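Local coordinates for protein O-methyltransferase, SAM-dependent (Legionella pneumophila subsp. pneumophila, PDB 3R3H) that probably transfers a methyl group from S-adenosylmethionine to an oxygen of its substrate, at residues Q48-M52 against I210-L216; A75-L80 against A108-I114; K146-L150 against E189-L193; Y153-L157 against I197-V203. One frame throughout, in Å; residues are numbered along the deposited sequence.

Interaction 1 (Q48-M52 against I210-L216); sequences QAQFM and IADGMFL
Gln-48 and Ile-210 run alongside each other, pointing opposite ways, and the amide end of Gln-48 rests against the CG1-CD1 branch of the isoleucine. The Gln-48 chain is bent at its second torsion (chi2 59°). This bend brings the CD end round, with Gln-48 CD 4.1 Å from Ala-211 CB. Phe-51 adds the second patch. Its ring takes Leu-216 at the edge, where CZ of Phe-51 is 4.3 Å from CD1 of Leu-216. Ile-210 CD1 approaches the same ring obliquely, 4.3 Å from Phe-51 CD1. The terminal methyl of Met-214 comes to the sulfur of Met-52, with Met-52 SD 4.4 Å from Met-214 CE.

Helix 46-59 packs here on a seven-stranded sheet of order 3-2-1-4-5-7-6, the Rossmann-like fold of class I methyltransferases. The short helix and strand axes run nearly parallel, 6° apart and 12.7 Å from each other, so side chains fill the gap.

Further out, Gly-213 turns the chain into strand 214-219 with a positive phi of 95°. Asp-212 holds the preceding loop through Asn-170. Backbone bonds pair Met-214 with Leu-208 and Leu-216 with Ser-206. Leu-208 of the second subunit packs on Phe-51, and Ile-210 meets its own counterpart there.

Interaction 2 (A75-L80 against A108-I114); sequences ALAMSL and AKQEHKI
Lys-113 and Ser-79 make the hydrogen bond of this contact. NZ of Lys-113 donates to the backbone O of Ser-79 at 2.9 Å, tilted 25° from the carbonyl plane. The same NZ also donates to Leu-82 O. The Ser-79 hydroxyl turns back on its own helix: OG gives a bond to Leu-76 O at 3.2 Å, a carbonyl that already accepts from Leu-80 N. A chi1 of 77° puts OG there. Within the loop, Gln-110 O takes bonds from Lys-113 N and Ile-114 N.

The apolar part centres on Leu-76. Its CD1 lies 3.6 Å from Gln-110 CG, the two side chains crossing at about a right angle. It also reaches Ala-108, with Leu-76 CD1 4.0 Å from Ala-108 CB. Ile-114 closes the other end, its CG2 4.3 Å from CB of Ala-75.

The contact joins helix 73-80 to the link between helix 102-107 and edge strand 114-118 of the Rossmann-like sheet. That link begins with a Schellman motif at Lys-109. Val-88 and Thr-90 of strand 87-92 touch Ile-114.

One ammonium serves two carbonyls near the C-terminal end of helix 73-80, and its positive charge probably interacts favourably with the partial negative charge at that helix end.

Interaction 3 (K146-L150 against E189-L193); sequences KTNYL and EIKKL
Tyr-149 and Leu-150, in the first turn of helix 149-159, pack on Ile-190 and Leu-193 of helix 185-198. These are neighbouring helices of the Rossmann-like fold, one before and one after strand 164-169. Leu-150 CD2 packs 3.6 Å from Leu-193 CB. The tyrosine ring touches both partners with one side, CD2 being 3.7 Å from Ile-190 CD1. Leu-193 crosses the Tyr-149 side chain at about a right angle, its own CD2 3.9 Å from Tyr-149 CD2.

Ile-190 CD1 also touches Lys-146, whose chain runs beside the isoleucine in the same direction. A bend at chi2 (-53°) lays Lys-146 CD over one face of the Tyr-149 ring. The extended remainder carries Lys-146 NZ to donate to Tyr-149 OH at 3.0 Å. NZ has further partners in Asp-143, Ala-144 and Asn-170; the tyrosine OH bonds to Asp-169 O.

Glu-189 lies against Thr-147, with CG of Glu-189 3.5 Å from CA of Thr-147. Its bent chain (chi2 -69°) turns the carboxylate toward the start of helix 149-159.

No hydrogen bond spans the segments. Apolar packing holds them, and the Glu-189 charge may interact favourably with the partial positive charge at the N-terminal end of helix 149-159.

Interaction 4 (Y153-L157 against I197-V203); sequences YELAL and IKNDSRV
The Tyr-153 ring lies between two aliphatic side chains. Its CG, anti to the backbone N (chi1 178°), carries the ring toward Ile-197 and Asp-200. Ile-197 CG1 covers one face in a CH-pi contact, 4.1 Å from the centroid of the Tyr-153 ring. Leu-157 CD1 covers the opposite face, offset toward the rim. Asp-200 OD2 sits at the ring edge. The same Leu-157 CD1 also lies over one face of the Arg-202 guanidinium, while the carboxylates of Glu-154 and Asp-200 meet that group at its edge.

The contact ties helix 149-159 to the turn between helix 185-198 and edge strand 203-208 of the Rossmann-like sheet. Within the turn, Asp-200 OD1 accepts from Arg-202 N at 2.7 Å, which makes an Asx turn.

NE and NH2 of Arg-202 together hold the Asp-200 carboxylate; NH2 is 2.8 Å from Asp-200 OD2. Across the contact, Arg-202 NH2 donates to Glu-154 OE2 at 3.0 Å, on the syn side and nearly straight (164°). The Glu-154 carboxylate and the Arg-202 guanidinium are almost coplanar. A weak bond from NH1 to Glu-154 OE1 adds to this. The shared arginine probably offsets the repulsion between the two carboxylates. Apolar packing continues with Leu-157 CD2, 3.9 Å from Val-203 CG1.

Arg-22 of the second subunit bonds to Ile-197 O. Tyr-153 OH donates to Asp-200 OD2 at 3.0 Å, from 57° out of the carboxylate plane.

Interactions 1 and 2 are buried, while interactions 3 and 4 are partly exposed. Interactions 3 and 4 hold the same two elements, helix 149-159 and the region of helix 185-198, and touch where Leu-193 CD1 lies 3.5 Å from Tyr-153 CB. Interaction 3 is mainly apolar, whereas interaction 4 adds a salt-bridge network running from buried Asp-200 to exposed Arg-202. Interaction 2 lies on the other side of the chain's centre, about 29 Å from both between centres, and uses a lysine-to-carbonyl bond. Interaction 1 is the most central and has no hydrogen bond across it. It touches interaction 2 through Met-52 and Met-78, and interaction 4 through Phe-215 and Ile-197. Interactions 1 and 4 meet the second subunit.

Interaction 1 (Q48-M52 against I210-L216)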
loop_
_atom_site.group_PDB
_atom_site.type_symbol
_atom_site.label_atom_id
_atom_site.label_comp_id
_atom_site.label_asym_id
_atom_site.label_seq_id
_atom_site.Cartn_x
_atom_site.Cartn_y
_atom_site.Cartn_z
ATOM N N GLN A 48 -2.843 8.295 -4.871
ATOM C CA GLN A 48 -2.651 6.993 -5.471
ATOM C C GLN A 48 -1.266 7.033 -6.058
ATOM O O GLN A 48 -0.503 6.067 -5.969
ATOM C CB GLN A 48 -3.660 6.758 -6.593
ATOM C CG GLN A 48 -4.588 5.603 -6.323
ATOM C CD GLN A 48 -5.376 5.825 -5.042
ATOM O OE1 GLN A 48 -6.334 6.599 -5.020
ATOM N NE2 GLN A 48 -4.966 5.164 -3.963
ATOM N N ALA A 49 -0.951 8.179 -6.652
ATOM C CA ALA A 49 0.333 8.392 -7.289
ATOM C C ALA A 49 1.418 8.544 -6.236
ATOM O O ALA A 49 2.538 8.062 -6.411
ATOM C CB ALA A 49 0.265 9.627 -8.165
ATOM N N GLN A 50 1.093 9.219 -5.142
ATOM C CA GLN A 50 2.068 9.412 -4.097
ATOM C C GLN A 50 2.370 8.068 -3.433
ATOM O O GLN A 50 3.474 7.849 -2.926
ATOM C CB GLN A 50 1.547 10.426 -3.090
ATOM C CG GLN A 50 2.476 10.634 -1.917
ATOM C CD GLN A 50 2.256 11.963 -1.221
ATOM O OE1 GLN A 50 2.625 12.137 -0.052
ATOM N NE2 GLN A 50 1.672 12.920 -1.942
ATOM N N PHE A 51 1.384 7.170 -3.443
ATOM C CA PHE A 51 1.565 5.846 -2.870
ATOM C C PHE A 51 2.497 5.074 -3.782
ATOM O O PHE A 51 3.358 4.342 -3.308
ATOM C CB PHE A 51 0.227 5.108 -2.757
ATOM C CG PHE A 51 0.362 3.662 -2.341
ATOM C CD1 PHE A 51 -0.169 2.642 -3.126
ATOM C CD2 PHE A 51 1.048 3.312 -1.177
ATOM C CE1 PHE A 51 -0.018 1.290 -2.763
ATOM C CE2 PHE A 51 1.203 1.962 -0.809
ATOM C CZ PHE A 51 0.668 0.954 -1.607
ATOM N N MET A 52 2.315 5.244 -5.092
ATOM C CA MET A 52 3.137 4.563 -6.095
ATOM C C MET A 52 4.570 5.104 -6.114
ATOM O O MET A 52 5.487 4.485 -6.667
ATOM C CB MET A 52 2.504 4.698 -7.489
ATOM C CG MET A 52 1.130 4.012 -7.634
ATOM S SD MET A 52 0.567 3.868 -9.345
ATOM C CE MET A 52 0.258 5.574 -9.711
ATOM N N ILE A 210 -8.438 0.902 -2.177
ATOM C CA ILE A 210 -8.158 2.332 -2.167
ATOM C C ILE A 210 -8.651 3.079 -3.400
ATOM O O ILE A 210 -9.261 4.155 -3.292
ATOM C CB ILE A 210 -6.642 2.600 -2.017
ATOM C CG1 ILE A 210 -5.863 1.643 -2.911
ATOM C CG2 ILE A 210 -6.231 2.492 -0.567
ATOM C CD1 ILE A 210 -4.372 1.893 -2.907
ATOM N N ALA A 211 -8.366 2.528 -4.571
ATOM C CA ALA A 211 -8.776 3.187 -5.805
ATOM C C ALA A 211 -10.094 2.565 -6.250
ATOM O O ALA A 211 -11.124 2.712 -5.589
ATOM C CB ALA A 211 -7.692 2.988 -6.875
ATOM N N ASP A 212 -10.050 1.890 -7.391
ATOM C CA ASP A 212 -11.198 1.169 -7.902
ATOM C C ASP A 212 -10.720 -0.235 -7.582
ATOM O O ASP A 212 -11.085 -1.203 -8.247
ATOM C CB ASP A 212 -11.331 1.319 -9.416
ATOM C CG ASP A 212 -12.748 1.095 -9.896
ATOM O OD1 ASP A 212 -12.948 0.842 -11.113
ATOM O OD2 ASP A 212 -13.665 1.191 -9.046
ATOM N N GLY A 213 -9.879 -0.312 -6.554
ATOM C CA GLY A 213 -9.291 -1.568 -6.153
ATOM C C GLY A 213 -7.943 -1.641 -6.843
ATOM O O GLY A 213 -7.859 -1.457 -8.057
ATOM N N MET A 214 -6.884 -1.874 -6.074
ATOM C CA MET A 214 -5.540 -1.969 -6.640
ATOM C C MET A 214 -4.861 -3.257 -6.176
ATOM O O MET A 214 -4.731 -3.529 -4.977
ATOM C CB MET A 214 -4.701 -0.743 -6.245
ATOM C CG MET A 214 -3.331 -0.671 -6.931
ATOM S SD MET A 214 -2.434 0.878 -6.669
ATOM C CE MET A 214 -3.096 1.888 -8.063
ATOM N N PHE A 215 -4.446 -4.057 -7.145
ATOM C CA PHE A 215 -3.806 -5.333 -6.871
ATOM C C PHE A 215 -2.295 -5.180 -6.911
ATOM O O PHE A 215 -1.752 -4.603 -7.850
ATOM C CB PHE A 215 -4.212 -6.349 -7.942
ATOM C CG PHE A 215 -4.992 -7.540 -7.426
ATOM C CD1 PHE A 215 -4.619 -8.198 -6.251
ATOM C CD2 PHE A 215 -6.054 -8.056 -8.167
ATOM C CE1 PHE A 215 -5.288 -9.355 -5.828
ATOM C CE2 PHE A 215 -6.729 -9.208 -7.757
ATOM C CZ PHE A 215 -6.345 -9.861 -6.584
ATOM N N LEU A 216 -1.616 -5.689 -5.892
ATOM C CA LEU A 216 -0.156 -5.642 -5.862
ATOM C C LEU A 216 0.342 -7.082 -5.935
ATOM O O LEU A 216 0.106 -7.872 -5.014
ATOM C CB LEU A 216 0.349 -4.999 -4.571
ATOM C CG LEU A 216 0.016 -3.526 -4.366
ATOM C CD1 LEU A 216 0.613 -3.056 -3.057
ATOM C CD2 LEU A 216 0.568 -2.710 -5.523
#

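Interaction 2 (A75-L80 against A108-I114)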
loop_
_atom_site.group_PDB
_atom_site.type_symbol
_atom_site.label_atom_id
_atom_site.label_comp_id
_atom_site.label_asym_id
_atom_site.label_seq_id
_atom_site.Cartn_x
_atom_site.Cartn_y
_atom_site.Cartn_z
ATOM N N ALA A 75 3.077 9.573 -14.931
ATOM C CA ALA A 75 4.416 9.379 -15.486
ATOM C C ALA A 75 5.401 10.366 -14.839
ATOM O O ALA A 75 6.581 10.040 -14.608
ATOM C CB ALA A 75 4.388 9.582 -17.008
ATOM N N LEU A 76 4.898 11.568 -14.552
ATOM C CA LEU A 76 5.698 12.606 -13.939
ATOM C C LEU A 76 5.996 12.239 -12.497
ATOM O O LEU A 76 7.164 12.206 -12.071
ATOM C CB LEU A 76 4.938 13.924 -13.998
ATOM C CG LEU A 76 5.625 15.134 -13.352
ATOM C CD1 LEU A 76 6.982 15.380 -14.012
ATOM C CD2 LEU A 76 4.718 16.340 -13.504
ATOM N N ALA A 77 4.927 11.959 -11.751
ATOM C CA ALA A 77 5.038 11.577 -10.339
ATOM C C ALA A 77 6.021 10.433 -10.181
ATOM O O ALA A 77 6.837 10.440 -9.270
ATOM C CB ALA A 77 3.673 11.155 -9.796
ATOM N N MET A 78 5.935 9.453 -11.079
ATOM C CA MET A 78 6.820 8.295 -11.046
ATOM C C MET A 78 8.297 8.669 -11.202
ATOM O O MET A 78 9.136 8.176 -10.440
ATOM C CB MET A 78 6.414 7.281 -12.132
ATOM C CG MET A 78 5.417 6.227 -11.636
ATOM S SD MET A 78 4.823 5.059 -12.892
ATOM C CE MET A 78 3.064 5.175 -12.602
ATOM N N SER A 79 8.630 9.534 -12.167
ATOM C CA SER A 79 10.039 9.897 -12.351
ATOM C C SER A 79 10.535 10.814 -11.242
ATOM O O SER A 79 11.728 10.864 -10.952
ATOM C CB SER A 79 10.281 10.542 -13.724
ATOM O OG SER A 79 9.853 11.883 -13.767
ATOM N N LEU A 80 9.615 11.535 -10.612
ATOM C CA LEU A 80 9.980 12.431 -9.513
ATOM C C LEU A 80 10.485 11.627 -8.331
ATOM O O LEU A 80 11.287 12.113 -7.540
ATOM C CB LEU A 80 8.779 13.258 -9.064
ATOM C CG LEU A 80 8.412 14.464 -9.922
ATOM C CD1 LEU A 80 7.110 15.057 -9.408
ATOM C CD2 LEU A 80 9.525 15.506 -9.856
ATOM N N ALA A 108 9.568 20.492 -14.499
ATOM C CA ALA A 108 9.952 19.691 -13.342
ATOM C C ALA A 108 11.259 18.923 -13.539
ATOM O O ALA A 108 11.652 18.152 -12.669
ATOM C CB ALA A 108 8.828 18.730 -12.976
ATOM N N LYS A 109 11.927 19.137 -14.671
ATOM C CA LYS A 109 13.196 18.465 -14.957
ATOM C C LYS A 109 13.111 16.943 -15.064
ATOM O O LYS A 109 13.951 16.233 -14.503
ATOM C CB LYS A 109 14.218 18.809 -13.881
ATOM C CG LYS A 109 14.558 20.275 -13.813
ATOM C CD LYS A 109 15.314 20.725 -15.051
ATOM C CE LYS A 109 15.443 22.236 -15.050
ATOM N NZ LYS A 109 15.878 22.709 -13.700
ATOM N N GLN A 110 12.120 16.442 -15.798
ATOM C CA GLN A 110 11.953 15.006 -15.931
ATOM C C GLN A 110 11.854 14.504 -17.367
ATOM O O GLN A 110 11.992 13.316 -17.599
ATOM C CB GLN A 110 10.699 14.554 -15.165
ATOM C CG GLN A 110 10.559 15.126 -13.760
ATOM C CD GLN A 110 11.653 14.663 -12.805
ATOM O OE1 GLN A 110 11.727 15.122 -11.672
ATOM N NE2 GLN A 110 12.497 13.751 -13.255
ATOM N N GLU A 111 11.619 15.396 -18.324
ATOM C CA GLU A 111 11.469 14.981 -19.714
ATOM C C GLU A 111 12.611 14.106 -20.210
ATOM O O GLU A 111 12.475 13.408 -21.218
ATOM C CB GLU A 111 11.317 16.207 -20.629
ATOM N N HIS A 112 13.739 14.128 -19.513
ATOM C CA HIS A 112 14.870 13.328 -19.956
ATOM C C HIS A 112 14.783 11.925 -19.379
ATOM O O HIS A 112 15.417 11.004 -19.894
ATOM C CB HIS A 112 16.205 14.003 -19.579
ATOM C CG HIS A 112 16.444 14.134 -18.103
ATOM N ND1 HIS A 112 15.695 14.960 -17.289
ATOM C CD2 HIS A 112 17.344 13.530 -17.290
ATOM C CE1 HIS A 112 16.120 14.857 -16.041
ATOM N NE2 HIS A 112 17.120 13.995 -16.014
ATOM N N LYS A 113 13.983 11.772 -18.320
ATOM C CA LYS A 113 13.785 10.482 -17.665
ATOM C C LYS A 113 12.516 9.789 -18.186
ATOM O O LYS A 113 12.395 8.567 -18.095
ATOM C CB LYS A 113 13.674 10.658 -16.145
ATOM C CG LYS A 113 14.751 11.550 -15.556
ATOM C CD LYS A 113 15.131 11.190 -14.122
ATOM C CE LYS A 113 13.986 11.359 -13.150
ATOM N NZ LYS A 113 14.465 11.335 -11.732
ATOM N N ILE A 114 11.588 10.571 -18.735
ATOM C CA ILE A 114 10.330 10.051 -19.249
ATOM C C ILE A 114 10.370 9.723 -20.750
ATOM O O ILE A 114 10.615 10.585 -21.594
ATOM C CB ILE A 114 9.188 11.044 -18.964
ATOM C CG1 ILE A 114 9.102 11.311 -17.461
ATOM C CG2 ILE A 114 7.862 10.475 -19.447
ATOM C CD1 ILE A 114 8.176 12.453 -17.086
#

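Interaction 3 (K146-L150 against E189-L193)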
loop_
_atom_site.group_PDB
_atom_site.type_symbol
_atom_site.label_atom_id
_atom_site.label_comp_id
_atom_site.label_asym_id
_atom_site.label_seq_id
_atom_site.Cartn_x
_atom_site.Cartn_y
_atom_site.Cartn_z
ATOM N N LYS A 146 -9.165 -2.577 -20.493
ATOM C CA LYS A 146 -9.582 -3.751 -19.726
ATOM C C LYS A 146 -9.702 -5.081 -20.464
ATOM O O LYS A 146 -9.469 -6.136 -19.867
ATOM C CB LYS A 146 -10.905 -3.450 -19.021
ATOM C CG LYS A 146 -10.994 -2.034 -18.435
ATOM C CD LYS A 146 -9.817 -1.715 -17.520
ATOM C CE LYS A 146 -9.628 -0.213 -17.382
ATOM N NZ LYS A 146 -8.379 0.146 -16.652
ATOM N N THR A 147 -10.047 -5.038 -21.747
ATOM C CA THR A 147 -10.213 -6.266 -22.510
ATOM C C THR A 147 -8.927 -6.937 -22.962
ATOM O O THR A 147 -8.957 -7.810 -23.825
ATOM C CB THR A 147 -11.091 -6.041 -23.742
ATOM O OG1 THR A 147 -10.467 -5.079 -24.605
ATOM C CG2 THR A 147 -12.470 -5.540 -23.318
ATOM N N ASN A 148 -7.794 -6.531 -22.401
ATOM C CA ASN A 148 -6.517 -7.161 -22.752
ATOM C C ASN A 148 -5.764 -7.361 -21.458
ATOM O O ASN A 148 -4.601 -7.760 -21.446
ATOM C CB ASN A 148 -5.690 -6.289 -23.702
ATOM C CG ASN A 148 -6.132 -6.419 -25.144
ATOM O OD1 ASN A 148 -6.671 -5.479 -25.720
ATOM N ND2 ASN A 148 -5.911 -7.596 -25.735
ATOM N N TYR A 149 -6.464 -7.078 -20.368
ATOM C CA TYR A 149 -5.928 -7.208 -19.025
ATOM C C TYR A 149 -5.276 -8.566 -18.749
ATOM O O TYR A 149 -4.366 -8.659 -17.934
ATOM C CB TYR A 149 -7.048 -6.911 -18.017
ATOM C CG TYR A 149 -6.921 -5.559 -17.330
ATOM C CD1 TYR A 149 -6.413 -4.438 -18.005
ATOM C CD2 TYR A 149 -7.298 -5.404 -15.995
ATOM C CE1 TYR A 149 -6.285 -3.201 -17.355
ATOM C CE2 TYR A 149 -7.174 -4.176 -15.333
ATOM C CZ TYR A 149 -6.670 -3.084 -16.015
ATOM O OH TYR A 149 -6.570 -1.894 -15.341
ATOM N N LEU A 150 -5.731 -9.614 -19.431
ATOM C CA LEU A 150 -5.154 -10.943 -19.243
ATOM C C LEU A 150 -3.798 -11.007 -19.944
ATOM O O LEU A 150 -2.822 -11.588 -19.438
ATOM C CB LEU A 150 -6.084 -12.014 -19.813
ATOM C CG LEU A 150 -6.617 -13.037 -18.794
ATOM C CD1 LEU A 150 -5.451 -13.801 -18.149
ATOM C CD2 LEU A 150 -7.441 -12.312 -17.727
ATOM N N GLU A 189 -13.675 -9.129 -18.476
ATOM C CA GLU A 189 -12.232 -9.370 -18.451
ATOM C C GLU A 189 -11.640 -9.150 -17.074
ATOM O O GLU A 189 -10.712 -9.845 -16.661
ATOM C CB GLU A 189 -11.541 -8.445 -19.428
ATOM C CG GLU A 189 -11.397 -9.034 -20.791
ATOM C CD GLU A 189 -10.411 -10.186 -20.808
ATOM O OE1 GLU A 189 -10.814 -11.300 -21.241
ATOM O OE2 GLU A 189 -9.243 -9.975 -20.391
ATOM N N ILE A 190 -12.166 -8.165 -16.364
ATOM C CA ILE A 190 -11.673 -7.896 -15.024
ATOM C C ILE A 190 -11.976 -9.151 -14.202
ATOM O O ILE A 190 -11.067 -9.741 -13.619
ATOM C CB ILE A 190 -12.389 -6.666 -14.370
ATOM C CG1 ILE A 190 -12.326 -5.430 -15.299
ATOM C CG2 ILE A 190 -11.784 -6.392 -12.992
ATOM C CD1 ILE A 190 -10.952 -4.916 -15.610
ATOM N N LYS A 191 -13.251 -9.557 -14.180
ATOM C CA LYS A 191 -13.697 -10.735 -13.435
ATOM C C LYS A 191 -12.857 -11.953 -13.778
ATOM O O LYS A 191 -12.546 -12.764 -12.905
ATOM C CB LYS A 191 -15.172 -11.024 -13.729
ATOM C CG LYS A 191 -16.128 -9.994 -13.168
ATOM C CD LYS A 191 -17.558 -10.227 -13.631
ATOM C CE LYS A 191 -18.137 -11.526 -13.078
ATOM N NZ LYS A 191 -19.565 -11.739 -13.473
ATOM N N LYS A 192 -12.490 -12.078 -15.049
ATOM C CA LYS A 192 -11.675 -13.200 -15.488
ATOM C C LYS A 192 -10.279 -13.103 -14.896
ATOM O O LYS A 192 -9.755 -14.094 -14.399
ATOM C CB LYS A 192 -11.549 -13.248 -17.018
ATOM C CG LYS A 192 -12.755 -13.779 -17.764
ATOM C CD LYS A 192 -12.425 -14.026 -19.243
ATOM C CE LYS A 192 -13.659 -14.472 -20.054
ATOM N NZ LYS A 192 -13.412 -14.573 -21.526
ATOM N N LEU A 193 -9.678 -11.913 -14.959
ATOM C CA LEU A 193 -8.325 -11.704 -14.439
ATOM C C LEU A 193 -8.237 -11.899 -12.932
ATOM O O LEU A 193 -7.239 -12.434 -12.429
ATOM C CB LEU A 193 -7.813 -10.304 -14.777
ATOM C CG LEU A 193 -6.401 -10.069 -14.203
ATOM C CD1 LEU A 193 -5.352 -10.795 -15.048
ATOM C CD2 LEU A 193 -6.107 -8.591 -14.148
#

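Interaction 4 (Y153-L157 against I197-V203)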
loop_
_atom_site.group_PDB
_atom_site.type_symbol
_atom_site.label_atom_id
_atom_site.label_comp_id
_atom_site.label_asym_id
_atom_site.label_seq_id
_atom_site.Cartn_x
_atom_site.Cartn_y
_atom_site.Cartn_z
ATOM N N TYR A 153 -1.308 -8.810 -17.950
ATOM C CA TYR A 153 -0.848 -9.471 -16.728
ATOM C C TYR A 153 0.284 -10.441 -17.034
ATOM O O TYR A 153 1.331 -10.426 -16.393
ATOM C CB TYR A 153 -2.005 -10.228 -16.068
ATOM C CG TYR A 153 -1.619 -10.992 -14.819
ATOM C CD1 TYR A 153 -0.990 -10.351 -13.751
ATOM C CD2 TYR A 153 -1.932 -12.345 -14.684
ATOM C CE1 TYR A 153 -0.690 -11.040 -12.569
ATOM C CE2 TYR A 153 -1.642 -13.044 -13.511
ATOM C CZ TYR A 153 -1.024 -12.384 -12.453
ATOM O OH TYR A 153 -0.773 -13.046 -11.276
ATOM N N GLU A 154 0.055 -11.289 -18.027
ATOM C CA GLU A 154 1.043 -12.277 -18.438
ATOM C C GLU A 154 2.337 -11.641 -18.906
ATOM O O GLU A 154 3.421 -12.060 -18.505
ATOM C CB GLU A 154 0.466 -13.152 -19.550
ATOM C CG GLU A 154 -0.658 -14.050 -19.071
ATOM C CD GLU A 154 -0.198 -15.013 -17.987
ATOM O OE1 GLU A 154 0.882 -15.633 -18.157
ATOM O OE2 GLU A 154 -0.917 -15.153 -16.972
ATOM N N LEU A 155 2.202 -10.637 -19.769
ATOM C CA LEU A 155 3.327 -9.887 -20.310
ATOM C C LEU A 155 4.121 -9.233 -19.171
ATOM O O LEU A 155 5.346 -9.347 -19.107
ATOM C CB LEU A 155 2.792 -8.819 -21.258
ATOM C CG LEU A 155 3.174 -8.759 -22.742
ATOM C CD1 LEU A 155 3.695 -10.090 -23.246
ATOM C CD2 LEU A 155 1.938 -8.323 -23.534
ATOM N N ALA A 156 3.406 -8.560 -18.274
ATOM C CA ALA A 156 4.009 -7.887 -17.130
ATOM C C ALA A 156 4.813 -8.863 -16.285
ATOM O O ALA A 156 5.830 -8.495 -15.686
ATOM C CB ALA A 156 2.923 -7.231 -16.274
ATOM N N LEU A 157 4.345 -10.107 -16.221
ATOM C CA LEU A 157 5.033 -11.139 -15.453
ATOM C C LEU A 157 6.379 -11.478 -16.087
ATOM O O LEU A 157 7.306 -11.906 -15.400
ATOM C CB LEU A 157 4.171 -12.403 -15.358
ATOM C CG LEU A 157 2.923 -12.314 -14.474
ATOM C CD1 LEU A 157 2.105 -13.571 -14.633
ATOM C CD2 LEU A 157 3.316 -12.101 -13.025
ATOM N N ILE A 197 -5.644 -14.581 -11.077
ATOM C CA ILE A 197 -4.743 -14.197 -10.000
ATOM C C ILE A 197 -5.027 -14.980 -8.728
ATOM O O ILE A 197 -4.105 -15.459 -8.054
ATOM C CB ILE A 197 -4.855 -12.692 -9.701
ATOM C CG1 ILE A 197 -4.354 -11.890 -10.901
ATOM C CG2 ILE A 197 -4.038 -12.340 -8.461
ATOM C CD1 ILE A 197 -4.516 -10.385 -10.743
ATOM N N LYS A 198 -6.308 -15.102 -8.403
ATOM C CA LYS A 198 -6.739 -15.842 -7.222
ATOM C C LYS A 198 -6.049 -17.198 -7.167
ATOM O O LYS A 198 -5.441 -17.555 -6.161
ATOM C CB LYS A 198 -8.254 -16.048 -7.277
ATOM C CG LYS A 198 -8.828 -16.875 -6.152
ATOM C CD LYS A 198 -10.307 -17.100 -6.378
ATOM C CE LYS A 198 -10.897 -18.058 -5.366
ATOM N NZ LYS A 198 -12.333 -18.303 -5.662
ATOM N N ASN A 199 -6.147 -17.925 -8.279
ATOM C CA ASN A 199 -5.600 -19.273 -8.447
ATOM C C ASN A 199 -4.160 -19.317 -8.922
ATOM O O ASN A 199 -3.651 -20.394 -9.245
ATOM C CB ASN A 199 -6.453 -20.037 -9.459
ATOM C CG ASN A 199 -7.933 -19.955 -9.147
ATOM O OD1 ASN A 199 -8.779 -19.974 -10.054
ATOM N ND2 ASN A 199 -8.260 -19.874 -7.856
ATOM N N ASP A 200 -3.511 -18.157 -8.986
ATOM C CA ASP A 200 -2.127 -18.098 -9.443
ATOM C C ASP A 200 -1.171 -18.437 -8.308
ATOM O O ASP A 200 -1.192 -17.793 -7.258
ATOM C CB ASP A 200 -1.794 -16.712 -9.975
ATOM C CG ASP A 200 -0.532 -16.707 -10.816
ATOM O OD1 ASP A 200 0.457 -17.383 -10.448
ATOM O OD2 ASP A 200 -0.530 -16.020 -11.857
ATOM N N SER A 201 -0.327 -19.440 -8.523
ATOM C CA SER A 201 0.621 -19.866 -7.501
ATOM C C SER A 201 1.985 -19.201 -7.649
ATOM O O SER A 201 2.819 -19.298 -6.755
ATOM C CB SER A 201 0.788 -21.392 -7.543
ATOM O OG SER A 201 1.331 -21.834 -8.779
ATOM N N ARG A 202 2.184 -18.517 -8.774
ATOM C CA ARG A 202 3.441 -17.833 -9.133
ATOM C C ARG A 202 3.840 -16.532 -8.429
ATOM O O ARG A 202 4.980 -16.088 -8.553
ATOM C CB ARG A 202 3.426 -17.511 -10.620
ATOM C CG ARG A 202 3.270 -18.693 -11.534
ATOM C CD ARG A 202 3.191 -18.219 -12.970
ATOM N NE ARG A 202 1.979 -17.437 -13.197
ATOM C CZ ARG A 202 1.570 -17.022 -14.394
ATOM N NH1 ARG A 202 2.280 -17.307 -15.477
ATOM N NH2 ARG A 202 0.436 -16.338 -14.511
ATOM N N VAL A 203 2.922 -15.920 -7.696
ATOM C CA VAL A 203 3.231 -14.639 -7.089
ATOM C C VAL A 203 2.643 -14.368 -5.712
ATOM O O VAL A 203 1.692 -15.019 -5.303
ATOM C CB VAL A 203 2.742 -13.509 -8.036
ATOM C CG1 VAL A 203 3.506 -13.557 -9.361
ATOM C CG2 VAL A 203 1.239 -13.670 -8.301
#